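Local structure of obscurin (Homo sapiens, 2YZ8) at residues 68-73 and 91-96; 27-32 and 62-67. The protein is a giant modular muscle protein, probably a sarcomeric scaffold with kinase and RhoGEF parts, represented here by its 32nd Ig-like domain. All blocks are in the same frame, centred on the assembly; numbering follows the deposited sequence.

The two contacts follow one another along a single immunoglobulin I-set domain, with about 17 Å between their centres. Strand 62-67, which pairs with 27-32 in contact 2, runs directly into the loop 68-73 that meets 91-96 in contact 1; beyond this shared chain connection the two contacts do not touch. The centre of contact 2 lies about 5 Å from the centre of the chain, and the contact joins neighbouring strands within one sheet. Contact 1 is centred about 14 Å from the same point and bridges from the loop leaving that sheet to strand 85-94 of the other. One therefore builds a sheet, while the other helps close the end of the sandwich.

Contact 1: 68-73 and 91-96; sequences RNLRPQ and LTVTAL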
loop_
_atom_site.group_PDB
_atom_site.type_symbol
_atom_site.label_atom_id
_atom_site.label_comp_id
_atom_site.label_asym_id
_atom_site.label_seq_id
_atom_site.Cartn_x
_atom_site.Cartn_y
_atom_site.Cartn_z
ATOM N N ARG A 68 -6.570 -7.787 -1.241
ATOM C CA ARG A 68 -7.293 -8.850 -1.930
ATOM C C ARG A 68 -8.807 -8.649 -1.844
ATOM O O ARG A 68 -9.288 -7.878 -1.008
ATOM C CB ARG A 68 -6.876 -10.216 -1.381
ATOM C CG ARG A 68 -5.470 -10.622 -1.806
ATOM C CD ARG A 68 -4.974 -11.851 -1.072
ATOM N NE ARG A 68 -4.508 -11.522 0.271
ATOM C CZ ARG A 68 -3.590 -12.208 0.939
ATOM N NH1 ARG A 68 -3.008 -13.268 0.394
ATOM N NH2 ARG A 68 -3.242 -11.823 2.156
ATOM N N ASN A 69 -9.542 -9.333 -2.723
ATOM C CA ASN A 69 -11.008 -9.236 -2.800
ATOM C C ASN A 69 -11.522 -7.791 -2.733
ATOM O O ASN A 69 -12.308 -7.435 -1.843
ATOM C CB ASN A 69 -11.674 -10.106 -1.723
ATOM C CG ASN A 69 -11.370 -11.592 -1.887
ATOM O OD1 ASN A 69 -10.212 -12.002 -1.964
ATOM N ND2 ASN A 69 -12.419 -12.409 -1.923
ATOM N N LEU A 70 -11.072 -6.965 -3.678
ATOM C CA LEU A 70 -11.418 -5.544 -3.684
ATOM C C LEU A 70 -12.919 -5.280 -3.710
ATOM O O LEU A 70 -13.642 -5.791 -4.574
ATOM C CB LEU A 70 -10.753 -4.809 -4.852
ATOM C CG LEU A 70 -9.401 -4.133 -4.614
ATOM C CD1 LEU A 70 -9.041 -3.358 -5.858
ATOM C CD2 LEU A 70 -9.429 -3.200 -3.407
ATOM N N ARG A 71 -13.358 -4.484 -2.740
ATOM C CA ARG A 71 -14.723 -3.994 -2.642
ATOM C C ARG A 71 -14.633 -2.469 -2.710
ATOM O O ARG A 71 -13.562 -1.919 -2.456
ATOM C CB ARG A 71 -15.319 -4.395 -1.295
ATOM C CG ARG A 71 -15.366 -5.883 -0.994
ATOM C CD ARG A 71 -15.526 -6.095 0.506
ATOM N NE ARG A 71 -14.378 -5.561 1.243
ATOM C CZ ARG A 71 -14.382 -5.247 2.537
ATOM N NH1 ARG A 71 -15.479 -5.399 3.267
ATOM N NH2 ARG A 71 -13.281 -4.771 3.101
ATOM N N PRO A 72 -15.749 -1.773 -3.037
ATOM C CA PRO A 72 -15.719 -0.302 -2.992
ATOM C C PRO A 72 -15.307 0.284 -1.630
ATOM O O PRO A 72 -14.685 1.344 -1.588
ATOM C CB PRO A 72 -17.164 0.099 -3.323
ATOM C CG PRO A 72 -17.742 -1.068 -4.047
ATOM C CD PRO A 72 -17.065 -2.285 -3.471
ATOM N N GLN A 73 -15.654 -0.402 -0.542
ATOM C CA GLN A 73 -15.302 0.017 0.824
ATOM C C GLN A 73 -13.804 -0.065 1.110
ATOM O O GLN A 73 -13.344 0.446 2.135
ATOM C CB GLN A 73 -16.029 -0.841 1.871
ATOM C CG GLN A 73 -17.539 -0.757 1.851
ATOM C CD GLN A 73 -18.199 -1.933 1.150
ATOM O OE1 GLN A 73 -19.320 -2.310 1.486
ATOM N NE2 GLN A 73 -17.513 -2.510 0.170
ATOM N N LEU A 91 -6.481 4.816 -3.534
ATOM C CA LEU A 91 -6.979 3.718 -4.333
ATOM C C LEU A 91 -8.425 4.002 -4.713
ATOM O O LEU A 91 -9.264 4.214 -3.843
ATOM C CB LEU A 91 -6.881 2.417 -3.532
ATOM C CG LEU A 91 -7.557 1.133 -4.034
ATOM C CD1 LEU A 91 -7.102 0.739 -5.440
ATOM C CD2 LEU A 91 -7.280 0.006 -3.046
ATOM N N THR A 92 -8.703 4.029 -6.014
ATOM C CA THR A 92 -10.066 4.201 -6.515
ATOM C C THR A 92 -10.560 2.849 -7.016
ATOM O O THR A 92 -9.856 2.158 -7.756
ATOM C CB THR A 92 -10.130 5.281 -7.633
ATOM O OG1 THR A 92 -9.728 6.541 -7.090
ATOM C CG2 THR A 92 -11.547 5.431 -8.215
ATOM N N VAL A 93 -11.762 2.465 -6.590
ATOM C CA VAL A 93 -12.352 1.198 -7.015
ATOM C C VAL A 93 -13.505 1.471 -7.969
ATOM O O VAL A 93 -14.400 2.273 -7.668
ATOM C CB VAL A 93 -12.789 0.331 -5.804
ATOM C CG1 VAL A 93 -13.521 -0.940 -6.268
ATOM C CG2 VAL A 93 -11.562 -0.037 -4.964
ATOM N N THR A 94 -13.459 0.822 -9.134
ATOM C CA THR A 94 -14.473 1.001 -10.180
ATOM C C THR A 94 -15.389 -0.215 -10.206
ATOM O O THR A 94 -14.916 -1.362 -10.177
ATOM C CB THR A 94 -13.800 1.198 -11.558
ATOM O OG1 THR A 94 -12.962 2.360 -11.513
ATOM C CG2 THR A 94 -14.829 1.370 -12.671
ATOM N N ALA A 95 -16.697 0.034 -10.261
ATOM C CA ALA A 95 -17.681 -1.046 -10.260
ATOM C C ALA A 95 -17.558 -1.910 -11.510
ATOM O O ALA A 95 -17.307 -1.393 -12.601
ATOM C CB ALA A 95 -19.082 -0.489 -10.136
ATOM N N LEU A 96 -17.732 -3.221 -11.341
ATOM C CA LEU A 96 -17.692 -4.166 -12.458
ATOM C C LEU A 96 -19.020 -4.208 -13.210
ATOM O O LEU A 96 -20.079 -4.284 -12.581
ATOM C CB LEU A 96 -17.350 -5.581 -11.974
ATOM C CG LEU A 96 -15.912 -6.105 -12.009
ATOM C CD1 LEU A 96 -15.896 -7.542 -11.521
ATOM C CD2 LEU A 96 -15.299 -6.017 -13.402
#
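The backbone oxygen of Arg71 is met by the branched side chain of Val93, with CG2 at 3.7 Å and CG1 at 3.9 Å from Arg71 O. This is a van der Waals approach, as no hydrogen bond joins the two segments. In Val93, CG1 stands anti to the backbone N (chi1 175°) and CG2 lies beside that N, so that both methyls face Arg71 O while each has a further partner. CG1 rests against the proline that follows, 4.0 Å from Pro72 CA, whereas CG2 lies 4.1 Å from Leu70 CD2. That same leucine methyl also reaches strand 85-94 one inward-facing residue earlier, where Leu70 CD2 and Leu91 CD2 are 3.9 Å apart. One branch of Leu70 thus serves both strand residues, its side chain set at a slant to each.

Leu70 and Leu91 are buried and also pack on Val20 and Ala26, so the apolar layer continues into strands 18-21 and 26-32. Towards the outer side the contact becomes exposed: Pro72 and Val93 both touch Glu22, and Arg71 CB points away from the strand, its guanidinium forming a salt bridge with Asp74. The arrangement is that of an Ig I-set domain, in which the loop between strands E and F, with its short 3-10 turn, packs on the end of strand G and closes one end of the beta sandwich.

Contact 2: 27-32 and 62-67; sequences TLRCVL and MLELVV
With Thr27 OG1 beside the backbone N (chi1 -57°), its methyl CG2 stands anti to that N, and Glu64 CG is anti to its own N (chi1 -179°); the two groups meet on the outer side of the paired strands. These carbons come within 3.4 Å, Thr27 CG2 against Glu64 CG, a tight diagonal contact. The threonine methyl also sits over the centre of one face of the Arg29 guanidinium. A water ties the two polar ends together, donating to Glu64 OE1 at 2.7 Å and hydrogen-bonding with Thr27 OG1. Arg29 and Glu64 are only loosely coupled through their charges, since OE2 lies well off the guanidinium plane and no N-H points at it.

Strands B and E of the Ig sandwich run nearly antiparallel here, joined by two hydrogen-bonded pairs. Leu28 and Leu65 exchange N-H...O bonds of 2.8 Å in both directions, from Leu28 N to Leu65 O and from Leu65 N to Leu28 O, each in the carbonyl plane. Between Cys30 and Leu63 the exchange is less even, the Cys30 N donor being tilted 29° from the plane of the Leu63 carbonyl.

On the inner face Leu28 and Leu65 lie side by side, pointing the same way, and both touch Tyr78. Cys30 SG packs on Leu63 CB, and the Cys30 side chain also touches Cys80 of the opposing sheet. Leu32 slants across Leu63, with Leu32 CG 3.7 Å from Leu63 CD1. Exchanging Leu32 for alanine removes CG and both methyls and would probably open a gap beside Phe11, which Leu32 also touches, leaving the Leu63 side chain freer to turn.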
loop_
_atom_site.group_PDB
_atom_site.type_symbol
_atom_site.label_atom_id
_atom_site.label_comp_id
_atom_site.label_asym_id
_atom_site.label_seq_id
_atom_site.Cartn_x
_atom_site.Cartn_y
_atom_site.Cartn_z
ATOM N N THR A 27 -2.447 -3.891 -6.023
ATOM C CA THR A 27 -1.053 -3.928 -5.581
ATOM C C THR A 27 -0.470 -2.522 -5.485
ATOM O O THR A 27 -0.202 -1.880 -6.503
ATOM C CB THR A 27 -0.166 -4.806 -6.489
ATOM O OG1 THR A 27 -0.694 -6.134 -6.537
ATOM C CG2 THR A 27 1.251 -4.859 -5.946
ATOM N N LEU A 28 -0.281 -2.059 -4.253
ATOM C CA LEU A 28 0.319 -0.756 -3.985
ATOM C C LEU A 28 1.820 -0.917 -3.781
ATOM O O LEU A 28 2.258 -1.687 -2.920
ATOM C CB LEU A 28 -0.328 -0.113 -2.759
ATOM C CG LEU A 28 -1.746 0.437 -2.937
ATOM C CD1 LEU A 28 -2.737 -0.619 -3.421
ATOM C CD2 LEU A 28 -2.215 1.015 -1.627
ATOM N N ARG A 29 2.601 -0.192 -4.576
ATOM C CA ARG A 29 4.057 -0.352 -4.576
ATOM C C ARG A 29 4.790 0.957 -4.309
ATOM O O ARG A 29 4.433 2.001 -4.858
ATOM C CB ARG A 29 4.531 -0.910 -5.918
ATOM C CG ARG A 29 4.093 -2.330 -6.228
ATOM C CD ARG A 29 4.646 -2.756 -7.574
ATOM N NE ARG A 29 4.411 -4.168 -7.862
ATOM C CZ ARG A 29 3.387 -4.633 -8.574
ATOM N NH1 ARG A 29 3.267 -5.937 -8.781
ATOM N NH2 ARG A 29 2.478 -3.802 -9.074
ATOM N N CYS A 30 5.824 0.887 -3.473
ATOM C CA CYS A 30 6.756 1.999 -3.300
ATOM C C CYS A 30 8.172 1.474 -3.074
ATOM O O CYS A 30 8.381 0.263 -2.958
ATOM C CB CYS A 30 6.316 2.950 -2.176
ATOM S SG CYS A 30 6.187 2.204 -0.535
ATOM N N VAL A 31 9.146 2.380 -3.036
ATOM C CA VAL A 31 10.557 1.984 -2.964
ATOM C C VAL A 31 11.332 2.817 -1.943
ATOM O O VAL A 31 11.197 4.042 -1.902
ATOM C CB VAL A 31 11.248 2.101 -4.350
ATOM C CG1 VAL A 31 12.690 1.624 -4.281
ATOM C CG2 VAL A 31 10.491 1.314 -5.415
ATOM N N LEU A 32 12.136 2.142 -1.124
ATOM C CA LEU A 32 13.014 2.793 -0.148
ATOM C C LEU A 32 14.391 3.081 -0.752
ATOM O O LEU A 32 14.768 2.482 -1.762
ATOM C CB LEU A 32 13.198 1.890 1.081
ATOM C CG LEU A 32 11.992 1.544 1.955
ATOM C CD1 LEU A 32 12.286 0.277 2.778
ATOM C CD2 LEU A 32 11.596 2.707 2.852
HETATM N N MSE A 62 12.110 -2.721 -2.536
HETATM C CA MSE A 62 10.750 -2.667 -3.081
HETATM C C MSE A 62 9.734 -3.112 -2.029
HETATM O O MSE A 62 9.853 -4.196 -1.438
HETATM C CB MSE A 62 10.599 -3.540 -4.335
HETATM C CG MSE A 62 11.847 -3.708 -5.203
HETATM SE SE MSE A 62 12.084 -2.455 -6.688
HETATM C CE MSE A 62 13.468 -3.413 -7.633
ATOM N N LEU A 63 8.727 -2.272 -1.819
ATOM C CA LEU A 63 7.658 -2.539 -0.864
ATOM C C LEU A 63 6.331 -2.694 -1.594
ATOM O O LEU A 63 6.052 -1.984 -2.558
ATOM C CB LEU A 63 7.555 -1.401 0.155
ATOM C CG LEU A 63 8.767 -1.161 1.061
ATOM C CD1 LEU A 63 8.598 0.160 1.782
ATOM C CD2 LEU A 63 8.961 -2.308 2.045
ATOM N N GLU A 64 5.511 -3.621 -1.115
ATOM C CA GLU A 64 4.286 -3.983 -1.809
ATOM C C GLU A 64 3.173 -4.300 -0.805
ATOM O O GLU A 64 3.385 -5.053 0.152
ATOM C CB GLU A 64 4.582 -5.190 -2.700
ATOM C CG GLU A 64 3.429 -5.700 -3.534
ATOM C CD GLU A 64 3.795 -6.941 -4.335
ATOM O OE1 GLU A 64 2.890 -7.745 -4.633
ATOM O OE2 GLU A 64 4.987 -7.115 -4.667
ATOM N N LEU A 65 2.000 -3.710 -1.026
ATOM C CA LEU A 65 0.788 -4.057 -0.278
ATOM C C LEU A 65 -0.253 -4.609 -1.239
ATOM O O LEU A 65 -0.642 -3.946 -2.206
ATOM C CB LEU A 65 0.204 -2.846 0.475
ATOM C CG LEU A 65 -1.184 -3.027 1.115
ATOM C CD1 LEU A 65 -1.113 -3.858 2.397
ATOM C CD2 LEU A 65 -1.868 -1.686 1.380
ATOM N N VAL A 66 -0.701 -5.825 -0.963
ATOM C CA VAL A 66 -1.733 -6.453 -1.761
ATOM C C VAL A 66 -3.042 -6.374 -0.984
ATOM O O VAL A 66 -3.128 -6.815 0.161
ATOM C CB VAL A 66 -1.370 -7.918 -2.133
ATOM C CG1 VAL A 66 -2.405 -8.506 -3.079
ATOM C CG2 VAL A 66 0.006 -7.969 -2.780
ATOM N N VAL A 67 -4.041 -5.766 -1.612
ATOM C CA VAL A 67 -5.384 -5.680 -1.055
ATOM C C VAL A 67 -6.235 -6.657 -1.852
ATOM O O VAL A 67 -6.564 -6.396 -3.007
ATOM C CB VAL A 67 -5.970 -4.251 -1.185
ATOM C CG1 VAL A 67 -7.267 -4.130 -0.397
ATOM C CG2 VAL A 67 -4.964 -3.209 -0.716
HETATM O O HOH W 1 1.130 -8.673 -6.485
#